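Local coordinates for protein mannose-6-phosphate isomerase (Helicobacter pylori, PDB 2QH5) that probably makes GDP-mannose from mannose 1-phosphate and GTP through its N-terminal nucleotidyltransferase domain, the part of the longer isomerase-family protein described here, at residues N124-K127 against K128-L132; Y185-S188 against G189-F193. All coordinates share one frame; numbering follows the deposited sequence.

Overall arrangement
Both interactions are local, each within one continuous run of chain, and they belong to the GT-A-type nucleotidyltransferase domain with its Rossmann-like sheet. Interaction 1 is about two and a half turns of helix 119-134, which lies across one face of that sheet; interaction 2 is the corner in strand 184-194 that breaks this long strand in two. Their centres are about 12 Å apart and they meet through side chains. Ala129 CB lies 3.8 Å from Val192 CG2, Ile130 CD1 is 3.9 Å from Val192 CG1, and Ile126 CD1 reaches to 4.1 Å from Met190 CE. The helix thus packs on the strand beyond the corner. Residues 13-25, probably part of the nucleotide site, are not modelled.

Interaction 1: N124-K127 against K128-L132; sequences NAIK and KAIDL
Ile126 and Ile130, one helical turn apart, share the inner side of the helix and are joined by both backbone and side chain. Ile130 N donates to Ile126 O at 2.9 Å, with the donor nearly along the C=O axis. CG2 of Ile126 stands anti to the backbone N, and CG1 of Ile130 anti to its carbonyl carbon (chi1 -65°), which puts these two atoms 4.2 Å apart, the branched chains crossing obliquely. The same CG1 of Ile130 leans over Ile126 O at 3.1 Å. Next to this pair the Ala129 methyl lies over the carbonyl oxygens of Ala125 and Ile126, while Ala129 N bonds to Ala125 O at 2.9 Å. These are the regular i to i+4 bonds of an alpha-helix that packs on the central sheet of the GT-A domain: the isoleucines rest on strands 106-111 and 184-194, and the small alanines sit against strand 138-144. The outer flank, with Asn124, Lys127 and Asp131, is polar and largely exposed. Lys128, at its border, also touches Val260; its chain runs back beside Asn124, with CG 3.5 Å from Asn124 O, and bends only at its last torsion, leaving NZ 4.5 Å from Asn124 CB. The bond from Asp131 N to Lys127 O is long and weak at 3.3 Å, with an N-H...O angle of 145°.

Interaction 2: Y185-S188 against G189-F193; sequences YFNS and GMFVF
Ser188 holds OG between its backbone N and its carbonyl carbon (chi1 74°), and Asn187 has CG anti to its own N; together these torsions turn both polar side chains forward along the chain, onto the amides that follow. Ser188 OG accepts a fairly straight bond from Met190 N at 3.0 Å, the bond of an ST turn. Asn187 OD1 takes the N-H of Gly189 at 3.2 Å, forming an Asx turn that overlaps it. That bond is straight at the hydrogen, yet the Gly189 N-H comes from above the amide plane, off the lone-pair directions of OD1. The two bonds grip successive amides at the corner where strand 184-194 changes course: the N-to-C directions of 185-188 and 190-193 differ by 72°. Before the corner the chain pairs with strands 138-144 and 153-156; beyond it, Phe191 pairs with Val109 of strand 106-111, within the central sheet of the GT-A domain. Gly189 makes the bend with a positive phi, a conformation that glycine adopts readily. Met190 packs its CB 3.3 Å from Ser188 OG, and its side chain touches Tyr122 of helix 119-134. On the other flank the Asn187 amide crosses the Phe191 side chain at about a right angle, its ND2 3.9 Å from Phe191 CZ and the two planes 52° apart, while Ile246, Asp247 and Met251 of helix 246-251 touch the same phenylalanine.

Interaction 1: N124-K127 against K128-L132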
ATOM      1  N   ASN A 124      17.283  -1.132  -1.079  1.00 80.11           N
ATOM      2  CA  ASN A 124      17.884  -1.396   0.236  1.00 79.82           C
ATOM      3  C   ASN A 124      16.840  -1.380   1.347  1.00 76.95           C
ATOM      4  O   ASN A 124      16.763  -2.318   2.153  1.00 76.18           O
ATOM      5  CB  ASN A 124      18.978  -0.362   0.556  1.00 82.32           C
ATOM      6  CG  ASN A 124      20.203  -0.484  -0.348  1.00 81.71           C
ATOM      7  OD1 ASN A 124      20.588  -1.580  -0.763  1.00 84.47           O
ATOM      8  ND2 ASN A 124      20.826   0.653  -0.646  1.00 74.55           N
ATOM      9  N   ALA A 125      16.049  -0.303   1.374  1.00 71.05           N
ATOM     10  CA  ALA A 125      14.926  -0.137   2.304  1.00 68.33           C
ATOM     11  C   ALA A 125      13.910  -1.279   2.216  1.00 67.32           C
ATOM     12  O   ALA A 125      13.368  -1.714   3.236  1.00 65.48           O
ATOM     13  CB  ALA A 125      14.241   1.204   2.080  1.00 62.97           C
ATOM     14  N   ILE A 126      13.672  -1.767   0.999  1.00 67.88           N
ATOM     15  CA  ILE A 126      12.764  -2.894   0.778  1.00 68.42           C
ATOM     16  C   ILE A 126      13.302  -4.172   1.418  1.00 68.92           C
ATOM     17  O   ILE A 126      12.580  -4.829   2.168  1.00 73.67           O
ATOM     18  CB  ILE A 126      12.424  -3.116  -0.739  1.00 67.19           C
ATOM     19  CG1 ILE A 126      11.541  -1.979  -1.284  1.00 60.62           C
ATOM     20  CG2 ILE A 126      11.763  -4.482  -0.974  1.00 61.43           C
ATOM     21  CD1 ILE A 126      10.138  -1.876  -0.674  1.00 61.47           C
ATOM     22  N   LYS A 127      14.565  -4.506   1.152  1.00 71.73           N
ATOM     23  CA  LYS A 127      15.171  -5.722   1.722  1.00 71.43           C
ATOM     24  C   LYS A 127      15.258  -5.692   3.248  1.00 65.71           C
ATOM     25  O   LYS A 127      15.152  -6.737   3.899  1.00 57.99           O
ATOM     26  CB  LYS A 127      16.529  -6.042   1.085  1.00 74.12           C
ATOM     27  CG  LYS A 127      16.390  -6.835  -0.225  1.00 88.31           C
ATOM     28  CD  LYS A 127      17.424  -7.963  -0.366  1.00 93.46           C
ATOM     29  CE  LYS A 127      18.563  -7.592  -1.320  1.00100.20           C
ATOM     30  NZ  LYS A 127      19.528  -6.597  -0.755  1.00100.81           N
ATOM     31  N   LYS A 128      15.431  -4.488   3.798  1.00 63.36           N
ATOM     32  CA  LYS A 128      15.346  -4.253   5.240  1.00 65.81           C
ATOM     33  C   LYS A 128      13.930  -4.539   5.744  1.00 66.86           C
ATOM     34  O   LYS A 128      13.739  -5.365   6.643  1.00 72.13           O
ATOM     35  CB  LYS A 128      15.735  -2.810   5.589  1.00 66.25           C
ATOM     36  CG  LYS A 128      17.230  -2.507   5.578  1.00 63.58           C
ATOM     37  CD  LYS A 128      17.475  -1.066   6.030  1.00 67.88           C
ATOM     38  CE  LYS A 128      18.954  -0.760   6.231  1.00 70.29           C
ATOM     39  NZ  LYS A 128      19.637  -0.390   4.958  1.00 78.52           N
ATOM     40  N   ALA A 129      12.943  -3.864   5.148  1.00 63.21           N
ATOM     41  CA  ALA A 129      11.529  -4.024   5.512  1.00 52.07           C
ATOM     42  C   ALA A 129      11.065  -5.472   5.463  1.00 51.49           C
ATOM     43  O   ALA A 129      10.300  -5.907   6.325  1.00 52.82           O
ATOM     44  CB  ALA A 129      10.671  -3.183   4.627  1.00 50.46           C
ATOM     45  N   ILE A 130      11.531  -6.210   4.453  1.00 50.12           N
ATOM     46  CA  ILE A 130      11.242  -7.634   4.322  1.00 54.63           C
ATOM     47  C   ILE A 130      11.739  -8.423   5.529  1.00 61.25           C
ATOM     48  O   ILE A 130      11.037  -9.306   6.039  1.00 67.10           O
ATOM     49  CB  ILE A 130      11.875  -8.221   3.037  1.00 55.51           C
ATOM     50  CG1 ILE A 130      11.248  -7.596   1.785  1.00 58.80           C
ATOM     51  CG2 ILE A 130      11.740  -9.745   3.005  1.00 57.26           C
ATOM     52  CD1 ILE A 130       9.809  -8.005   1.536  1.00 65.47           C
ATOM     53  N   ASP A 131      12.947  -8.100   5.990  1.00 66.96           N
ATOM     54  CA  ASP A 131      13.548  -8.830   7.102  1.00 65.81           C
ATOM     55  C   ASP A 131      12.753  -8.621   8.392  1.00 61.12           C
ATOM     56  O   ASP A 131      12.452  -9.592   9.095  1.00 57.59           O
ATOM     57  CB  ASP A 131      15.024  -8.466   7.280  1.00 71.63           C
ATOM     58  CG  ASP A 131      15.800  -9.540   8.031  1.00 86.92           C
ATOM     59  OD1 ASP A 131      15.929 -10.670   7.496  1.00 91.39           O
ATOM     60  OD2 ASP A 131      16.278  -9.257   9.156  1.00 90.50           O
ATOM     61  N   LEU A 132      12.381  -7.368   8.666  1.00 55.81           N
ATOM     62  CA  LEU A 132      11.497  -7.030   9.798  1.00 55.32           C
ATOM     63  C   LEU A 132      10.136  -7.717   9.723  1.00 58.67           C
ATOM     64  O   LEU A 132       9.590  -8.134  10.745  1.00 61.66           O
ATOM     65  CB  LEU A 132      11.281  -5.519   9.896  1.00 53.28           C
ATOM     66  CG  LEU A 132      12.479  -4.644  10.246  1.00 52.98           C
ATOM     67  CD1 LEU A 132      12.182  -3.173   9.986  1.00 52.27           C
ATOM     68  CD2 LEU A 132      12.895  -4.876  11.687  1.00 50.67           C
TER

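Interaction 2: Y185-S188 against G189-F193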
ATOM      1  N   TYR A 185       8.750  11.766  11.132  1.00 80.76           N
ATOM      2  CA  TYR A 185       8.816  11.453   9.708  1.00 80.79           C
ATOM      3  C   TYR A 185       7.418  11.463   9.080  1.00 79.05           C
ATOM      4  O   TYR A 185       6.417  11.182   9.749  1.00 76.22           O
ATOM      5  CB  TYR A 185       9.448  10.074   9.488  1.00 83.27           C
ATOM      6  CG  TYR A 185      10.870   9.889   9.985  1.00 86.65           C
ATOM      7  CD1 TYR A 185      11.938   9.826   9.090  1.00 88.43           C
ATOM      8  CD2 TYR A 185      11.145   9.732  11.341  1.00 89.35           C
ATOM      9  CE1 TYR A 185      13.242   9.635   9.536  1.00 86.97           C
ATOM     10  CE2 TYR A 185      12.445   9.549  11.797  1.00 88.13           C
ATOM     11  CZ  TYR A 185      13.486   9.498  10.892  1.00 87.33           C
ATOM     12  OH  TYR A 185      14.769   9.312  11.353  1.00 88.01           O
ATOM     13  N   PHE A 186       7.353  11.797   7.793  1.00 78.24           N
ATOM     14  CA  PHE A 186       6.132  11.610   7.014  1.00 76.68           C
ATOM     15  C   PHE A 186       5.963  10.129   6.736  1.00 70.94           C
ATOM     16  O   PHE A 186       6.912   9.452   6.336  1.00 68.62           O
ATOM     17  CB  PHE A 186       6.207  12.339   5.667  1.00 78.48           C
ATOM     18  CG  PHE A 186       5.954  13.821   5.745  1.00 81.43           C
ATOM     19  CD1 PHE A 186       4.910  14.330   6.515  1.00 81.98           C
ATOM     20  CD2 PHE A 186       6.742  14.708   5.011  1.00 80.73           C
ATOM     21  CE1 PHE A 186       4.669  15.699   6.573  1.00 81.94           C
ATOM     22  CE2 PHE A 186       6.510  16.075   5.064  1.00 80.78           C
ATOM     23  CZ  PHE A 186       5.468  16.573   5.845  1.00 81.07           C
ATOM     24  N   ASN A 187       4.757   9.624   6.950  1.00 67.32           N
ATOM     25  CA  ASN A 187       4.436   8.280   6.503  1.00 66.42           C
ATOM     26  C   ASN A 187       4.364   8.232   4.976  1.00 65.69           C
ATOM     27  O   ASN A 187       3.647   9.018   4.351  1.00 71.05           O
ATOM     28  CB  ASN A 187       3.128   7.794   7.122  1.00 63.42           C
ATOM     29  CG  ASN A 187       2.719   6.434   6.608  1.00 63.62           C
ATOM     30  OD1 ASN A 187       3.568   5.602   6.265  1.00 67.21           O
ATOM     31  ND2 ASN A 187       1.415   6.202   6.531  1.00 63.08           N
ATOM     32  N   SER A 188       5.111   7.309   4.383  1.00 63.90           N
ATOM     33  CA  SER A 188       5.193   7.210   2.935  1.00 62.65           C
ATOM     34  C   SER A 188       3.903   6.664   2.348  1.00 64.38           C
ATOM     35  O   SER A 188       3.590   6.912   1.187  1.00 72.00           O
ATOM     36  CB  SER A 188       6.354   6.312   2.523  1.00 62.55           C
ATOM     37  OG  SER A 188       6.045   4.955   2.771  1.00 59.89           O
ATOM     38  N   GLY A 189       3.154   5.923   3.155  1.00 62.89           N
ATOM     39  CA  GLY A 189       1.953   5.255   2.677  1.00 57.37           C
ATOM     40  C   GLY A 189       2.257   3.870   2.143  1.00 53.95           C
ATOM     41  O   GLY A 189       1.339   3.109   1.873  1.00 57.83           O
ATOM     42  N   MET A 190       3.544   3.551   1.983  1.00 52.14           N
ATOM     43  CA  MET A 190       4.001   2.193   1.640  1.00 51.97           C
ATOM     44  C   MET A 190       4.037   1.316   2.889  1.00 53.12           C
ATOM     45  O   MET A 190       4.136   1.837   3.998  1.00 61.08           O
ATOM     46  CB  MET A 190       5.404   2.222   1.045  1.00 50.88           C
ATOM     47  CG  MET A 190       5.616   3.181  -0.107  1.00 54.99           C
ATOM     48  SD  MET A 190       7.293   3.030  -0.739  1.00 56.84           S
ATOM     49  CE  MET A 190       7.555   1.255  -0.591  1.00 42.28           C
ATOM     50  N   PHE A 191       3.984  -0.008   2.711  1.00 49.69           N
ATOM     51  CA  PHE A 191       3.909  -0.946   3.833  1.00 47.38           C
ATOM     52  C   PHE A 191       4.434  -2.306   3.443  1.00 49.35           C
ATOM     53  O   PHE A 191       4.256  -2.724   2.310  1.00 53.11           O
ATOM     54  CB  PHE A 191       2.468  -1.145   4.315  1.00 45.60           C
ATOM     55  CG  PHE A 191       1.838   0.081   4.886  1.00 47.31           C
ATOM     56  CD1 PHE A 191       0.844   0.748   4.184  1.00 48.99           C
ATOM     57  CD2 PHE A 191       2.243   0.580   6.117  1.00 50.15           C
ATOM     58  CE1 PHE A 191       0.270   1.895   4.695  1.00 44.53           C
ATOM     59  CE2 PHE A 191       1.672   1.730   6.638  1.00 48.96           C
ATOM     60  CZ  PHE A 191       0.682   2.388   5.928  1.00 52.61           C
ATOM     61  N   VAL A 192       5.070  -2.998   4.389  1.00 48.76           N
ATOM     62  CA  VAL A 192       5.436  -4.406   4.222  1.00 42.33           C
ATOM     63  C   VAL A 192       5.011  -5.167   5.469  1.00 39.34           C
ATOM     64  O   VAL A 192       5.130  -4.656   6.580  1.00 41.99           O
ATOM     65  CB  VAL A 192       6.960  -4.621   3.959  1.00 39.98           C
ATOM     66  CG1 VAL A 192       7.261  -6.097   3.704  1.00 38.55           C
ATOM     67  CG2 VAL A 192       7.443  -3.786   2.771  1.00 41.55           C
ATOM     68  N   PHE A 193       4.475  -6.366   5.271  1.00 34.19           N
ATOM     69  CA  PHE A 193       4.041  -7.259   6.345  1.00 37.03           C
ATOM     70  C   PHE A 193       3.667  -8.597   5.740  1.00 44.74           C
ATOM     71  O   PHE A 193       3.379  -8.680   4.545  1.00 52.49           O
ATOM     72  CB  PHE A 193       2.839  -6.715   7.150  1.00 41.56           C
ATOM     73  CG  PHE A 193       1.919  -5.785   6.377  1.00 46.06           C
ATOM     74  CD1 PHE A 193       1.194  -6.231   5.269  1.00 41.58           C
ATOM     75  CD2 PHE A 193       1.762  -4.461   6.786  1.00 49.42           C
ATOM     76  CE1 PHE A 193       0.357  -5.369   4.577  1.00 49.10           C
ATOM     77  CE2 PHE A 193       0.915  -3.588   6.104  1.00 45.67           C
ATOM     78  CZ  PHE A 193       0.222  -4.034   4.993  1.00 46.46           C
TER